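Local atomic coordinates of lipoprotein, putative (Bacillus anthracis, PDB entry 4NOH), a protein that is of unknown function but is a putative lipoprotein, probably tethered to the cell membrane, that may bind lipids. Residues V15-K25 and I150-V160. Sequence-based numbering, arbitrary orientation. Where two conformers were deposited one is given.
Sequences VQQTMDQYKDK and IFPDIKRGSKV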
loop_
_atom_site.group_PDB
_atom_site.type_symbol
_atom_site.label_atom_id
_atom_site.label_comp_id
_atom_site.label_asym_id
_atom_site.label_seq_id
_atom_site.Cartn_x
_atom_site.Cartn_y
_atom_site.Cartn_z
ATOM N N VAL A 15 -6.096 -12.331 1.096
ATOM C CA VAL A 15 -6.852 -11.124 0.794
ATOM C C VAL A 15 -8.119 -11.522 0.059
ATOM O O VAL A 15 -9.230 -11.078 0.404
ATOM C CB VAL A 15 -6.015 -10.125 -0.045
ATOM C CG1 VAL A 15 -6.891 -8.994 -0.565
ATOM C CG2 VAL A 15 -4.847 -9.625 0.767
ATOM N N GLN A 16 -7.976 -12.375 -0.945
ATOM C CA GLN A 16 -9.142 -12.828 -1.701
ATOM C C GLN A 16 -10.154 -13.561 -0.825
ATOM O O GLN A 16 -11.370 -13.385 -0.976
ATOM C CB GLN A 16 -8.708 -13.774 -2.829
ATOM C CG GLN A 16 -9.833 -14.138 -3.771
ATOM C CD GLN A 16 -10.377 -12.922 -4.488
ATOM O OE1 GLN A 16 -9.639 -12.227 -5.213
ATOM N NE2 GLN A 16 -11.663 -12.651 -4.302
ATOM N N GLN A 17 -9.680 -14.433 0.055
ATOM C CA GLN A 17 -10.592 -15.162 0.932
ATOM C C GLN A 17 -11.373 -14.206 1.821
ATOM O O GLN A 17 -12.502 -14.483 2.183
ATOM C CB GLN A 17 -9.855 -16.175 1.811
ATOM C CG GLN A 17 -9.322 -17.390 1.066
ATOM C CD GLN A 17 -8.718 -18.401 2.011
ATOM O OE1 GLN A 17 -9.326 -18.762 3.010
ATOM N NE2 GLN A 17 -7.518 -18.866 1.699
ATOM N N THR A 18 -10.732 -13.111 2.209
ATOM C CA THR A 18 -11.376 -12.138 3.067
ATOM C C THR A 18 -12.445 -11.390 2.278
ATOM O O THR A 18 -13.552 -11.209 2.765
ATOM C CB THR A 18 -10.340 -11.191 3.671
ATOM O OG1 THR A 18 -9.415 -11.969 4.457
ATOM C CG2 THR A 18 -11.017 -10.160 4.540
HETATM N N MSE A 19 -12.114 -10.972 1.064
HETATM C CA MSE A 19 -13.103 -10.324 0.206
HETATM C C MSE A 19 -14.272 -11.253 0.041
HETATM O O MSE A 19 -15.435 -10.865 0.244
HETATM C CB MSE A 19 -12.528 -10.059 -1.184
HETATM C CG MSE A 19 -11.312 -9.150 -1.119
HETATM SE SE MSE A 19 -11.858 -7.353 -0.519
HETATM C CE MSE A 19 -10.242 -6.455 -1.164
ATOM N N ASP A 20 -13.981 -12.516 -0.279
ATOM C CA ASP A 20 -15.028 -13.503 -0.522
ATOM C C ASP A 20 -15.944 -13.663 0.696
ATOM O O ASP A 20 -17.150 -13.727 0.560
ATOM C CB ASP A 20 -14.455 -14.883 -0.905
ATOM C CG ASP A 20 -13.711 -14.875 -2.242
ATOM O OD1 ASP A 20 -13.807 -13.889 -3.009
ATOM O OD2 ASP A 20 -12.995 -15.871 -2.525
ATOM N N GLN A 21 -15.361 -13.690 1.880
ATOM C CA GLN A 21 -16.134 -13.860 3.090
ATOM C C GLN A 21 -17.173 -12.756 3.289
ATOM O O GLN A 21 -18.280 -12.992 3.782
ATOM C CB GLN A 21 -15.183 -13.925 4.283
ATOM C CG GLN A 21 -15.879 -14.117 5.606
ATOM C CD GLN A 21 -14.900 -14.291 6.742
ATOM O OE1 GLN A 21 -13.679 -14.225 6.550
ATOM N NE2 GLN A 21 -15.426 -14.495 7.945
ATOM N N TYR A 22 -16.798 -11.546 2.923
ATOM C CA TYR A 22 -17.646 -10.383 3.112
ATOM C C TYR A 22 -18.190 -9.777 1.822
ATOM O O TYR A 22 -18.643 -8.628 1.816
ATOM C CB TYR A 22 -16.812 -9.318 3.879
ATOM C CG TYR A 22 -16.401 -9.804 5.238
ATOM C CD1 TYR A 22 -17.354 -9.991 6.236
ATOM C CD2 TYR A 22 -15.079 -10.063 5.538
ATOM C CE1 TYR A 22 -16.981 -10.462 7.494
ATOM C CE2 TYR A 22 -14.700 -10.534 6.785
ATOM C CZ TYR A 22 -15.654 -10.725 7.749
ATOM O OH TYR A 22 -15.271 -11.185 9.018
ATOM N N LYS A 23 -18.267 -10.597 0.778
ATOM C CA LYS A 23 -18.637 -10.097 -0.552
ATOM C C LYS A 23 -19.975 -9.359 -0.629
ATOM O O LYS A 23 -20.069 -8.341 -1.327
ATOM C CB LYS A 23 -18.569 -11.220 -1.596
ATOM C CG LYS A 23 -19.625 -12.300 -1.440
ATOM C CD LYS A 23 -19.338 -13.429 -2.410
ATOM C CE LYS A 23 -20.286 -14.600 -2.284
ATOM N NZ LYS A 23 -19.779 -15.705 -3.149
ATOM N N ASP A 24 -20.995 -9.847 0.075
ATOM C CA ASP A 24 -22.310 -9.200 0.038
ATOM C C ASP A 24 -22.338 -7.880 0.830
ATOM O O ASP A 24 -23.244 -7.075 0.646
ATOM C CB ASP A 24 -23.399 -10.154 0.537
ATOM C CG ASP A 24 -23.061 -10.769 1.866
ATOM O OD1 ASP A 24 -22.018 -11.454 1.981
ATOM O OD2 ASP A 24 -23.850 -10.592 2.804
ATOM N N LYS A 25 -21.333 -7.670 1.687
ATOM C CA LYS A 25 -21.191 -6.440 2.501
ATOM C C LYS A 25 -20.321 -5.357 1.846
ATOM O O LYS A 25 -20.310 -4.195 2.274
ATOM C CB LYS A 25 -20.562 -6.783 3.848
ATOM C CG LYS A 25 -21.379 -7.796 4.615
ATOM C CD LYS A 25 -22.679 -7.162 5.027
ATOM C CE LYS A 25 -22.549 -6.499 6.384
ATOM N NZ LYS A 25 -22.512 -7.558 7.435
ATOM N N ILE A 150 -16.812 -6.463 11.714
ATOM C CA ILE A 150 -16.052 -6.992 10.574
ATOM C C ILE A 150 -14.563 -6.702 10.711
ATOM O O ILE A 150 -13.722 -7.602 10.630
ATOM C CB ILE A 150 -16.605 -6.451 9.240
ATOM C CG1 ILE A 150 -18.020 -7.009 9.024
ATOM C CG2 ILE A 150 -15.703 -6.837 8.076
ATOM C CD1 ILE A 150 -18.729 -6.430 7.823
ATOM N N PHE A 151 -14.236 -5.449 10.980
ATOM C CA PHE A 151 -12.838 -5.069 11.108
ATOM C C PHE A 151 -12.096 -5.865 12.207
ATOM O O PHE A 151 -11.024 -6.408 11.955
ATOM C CB PHE A 151 -12.701 -3.557 11.275
ATOM C CG PHE A 151 -11.303 -3.124 11.520
ATOM C CD1 PHE A 151 -10.344 -3.331 10.554
ATOM C CD2 PHE A 151 -10.923 -2.589 12.723
ATOM C CE1 PHE A 151 -9.035 -2.985 10.785
ATOM C CE2 PHE A 151 -9.612 -2.214 12.944
ATOM C CZ PHE A 151 -8.662 -2.426 11.966
ATOM N N PRO A 152 -12.662 -5.946 13.423
ATOM C CA PRO A 152 -11.929 -6.733 14.421
ATOM C C PRO A 152 -11.815 -8.217 14.070
ATOM O O PRO A 152 -10.843 -8.854 14.448
ATOM C CB PRO A 152 -12.727 -6.538 15.714
ATOM C CG PRO A 152 -13.797 -5.565 15.427
ATOM C CD PRO A 152 -13.803 -5.204 13.995
ATOM N N ASP A 153 -12.792 -8.750 13.352
ATOM C CA ASP A 153 -12.748 -10.157 12.955
ATOM C C ASP A 153 -11.623 -10.372 11.947
ATOM O O ASP A 153 -10.903 -11.371 12.012
ATOM C CB ASP A 153 -14.111 -10.632 12.432
ATOM C CG ASP A 153 -15.164 -10.803 13.562
ATOM O OD1 ASP A 153 -14.805 -10.881 14.762
ATOM O OD2 ASP A 153 -16.368 -10.900 13.251
ATOM N N ILE A 154 -11.444 -9.406 11.044
ATOM C CA ILE A 154 -10.336 -9.478 10.078
ATOM C C ILE A 154 -8.987 -9.399 10.806
ATOM O O ILE A 154 -8.044 -10.142 10.504
ATOM C CB ILE A 154 -10.461 -8.392 8.995
ATOM C CG1 ILE A 154 -11.685 -8.697 8.109
ATOM C CG2 ILE A 154 -9.177 -8.303 8.181
ATOM C CD1 ILE A 154 -12.045 -7.619 7.117
ATOM N N LYS A 155 -8.904 -8.505 11.782
ATOM C CA LYS A 155 -7.690 -8.392 12.585
ATOM C C LYS A 155 -7.391 -9.630 13.423
ATOM O O LYS A 155 -6.236 -10.012 13.555
ATOM C CB LYS A 155 -7.762 -7.150 13.450
ATOM C CG LYS A 155 -7.422 -5.887 12.687
ATOM C CD LYS A 155 -5.945 -5.845 12.283
ATOM C CE LYS A 155 -5.026 -5.794 13.491
ATOM N NZ LYS A 155 -3.565 -5.900 13.192
ATOM N N ARG A 156 -8.415 -10.259 13.989
ATOM C CA ARG A 156 -8.214 -11.482 14.808
ATOM C C ARG A 156 -7.902 -12.704 13.963
ATOM O O ARG A 156 -7.293 -13.657 14.436
ATOM C CB ARG A 156 -9.446 -11.810 15.645
ATOM C CG ARG A 156 -9.538 -11.100 16.981
ATOM C CD ARG A 156 -10.755 -11.598 17.742
ATOM N NE ARG A 156 -12.009 -11.206 17.089
ATOM C CZ ARG A 156 -12.770 -10.168 17.447
ATOM N NH1 ARG A 156 -12.443 -9.394 18.482
ATOM N NH2 ARG A 156 -13.884 -9.912 16.779
ATOM N N GLY A 157 -8.345 -12.667 12.715
ATOM C CA GLY A 157 -8.167 -13.744 11.788
ATOM C C GLY A 157 -6.747 -13.940 11.313
ATOM O O GLY A 157 -5.853 -13.141 11.600
ATOM N N SER A 158 -6.564 -15.009 10.550
ATOM C CA SER A 158 -5.261 -15.406 10.045
ATOM C C SER A 158 -5.180 -15.375 8.534
ATOM O O SER A 158 -4.300 -16.006 7.960
ATOM C CB SER A 158 -4.977 -16.841 10.476
ATOM O OG SER A 158 -5.185 -17.037 11.869
ATOM N N LYS A 159 -6.117 -14.698 7.881
ATOM C CA LYS A 159 -6.123 -14.655 6.411
ATOM C C LYS A 159 -5.226 -13.553 5.896
ATOM O O LYS A 159 -4.456 -13.756 4.935
ATOM C CB LYS A 159 -7.547 -14.515 5.883
ATOM C CG LYS A 159 -8.422 -15.719 6.212
ATOM C CD LYS A 159 -9.853 -15.532 5.739
ATOM C CE LYS A 159 -10.733 -16.699 6.132
ATOM N NZ LYS A 159 -12.151 -16.374 5.817
ATOM N N VAL A 160 -5.300 -12.379 6.524
ATOM C CA VAL A 160 -4.420 -11.290 6.125
ATOM C C VAL A 160 -3.464 -10.960 7.259
ATOM O O VAL A 160 -3.748 -11.225 8.437
ATOM C CB VAL A 160 -5.177 -10.040 5.698
ATOM C CG1 VAL A 160 -6.051 -10.361 4.503
ATOM C CG2 VAL A 160 -5.986 -9.454 6.830
HETATM O O HOH W 1 -12.038 -18.970 3.600
HETATM O O HOH W 2 -17.599 -10.362 10.994
#
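With CG of Tyr-22 anti to its carbonyl carbon (chi1 -62°) and CG2 of Ile-150 turned anti to the backbone N, the isoleucine methyl is set over the face of the phenol ring. The setting is a layer of two helices, 12-21 and 150-156, lying on one side of a mixed beta-sheet, and it illustrates how such neighbours combine an oily seam near the strands with polar links at the surface. The CH-pi contact is almost centred: Ile-150 CG2 stands 3.8 Å from the centroid of the Tyr-22 ring, 7° off its normal. Gln-21 CG covers the opposite face, so the ring is sandwiched between the aliphatic chain of the preceding residue and a methyl of helix 150-156. Ile-154 reaches the ring obliquely, with CG1 3.8 Å from Tyr-22 CE2, while its CD1 meets Thr-18 CG2. Deeper in, Val-15 CG2 packs on Val-160 CG1 at 4.0 Å. Below this seam, Met-8 of strand 5-10 touches Val-15 and Thr-18, and Phe-142 of strand 134-142 touches Tyr-22 and Ile-150. Thr-18 OG1 lies 3.5 Å from Lys-159 CB but spends its hydrogen bond on Gly-14 O within its own helix. Lys-159, extended beyond CG, runs past Thr-18 and Gln-17 to the solvent-facing side, where a water held by Gln-17 OE1 offers its NZ a second, weak partner. Another water joins Tyr-22 OH to Asp-153 OD2. The direct hydrogen bond runs from Lys-159 NZ to Gln-21 OE1, 2.7 Å long, with the donor 57° out of the amide carbonyl plane.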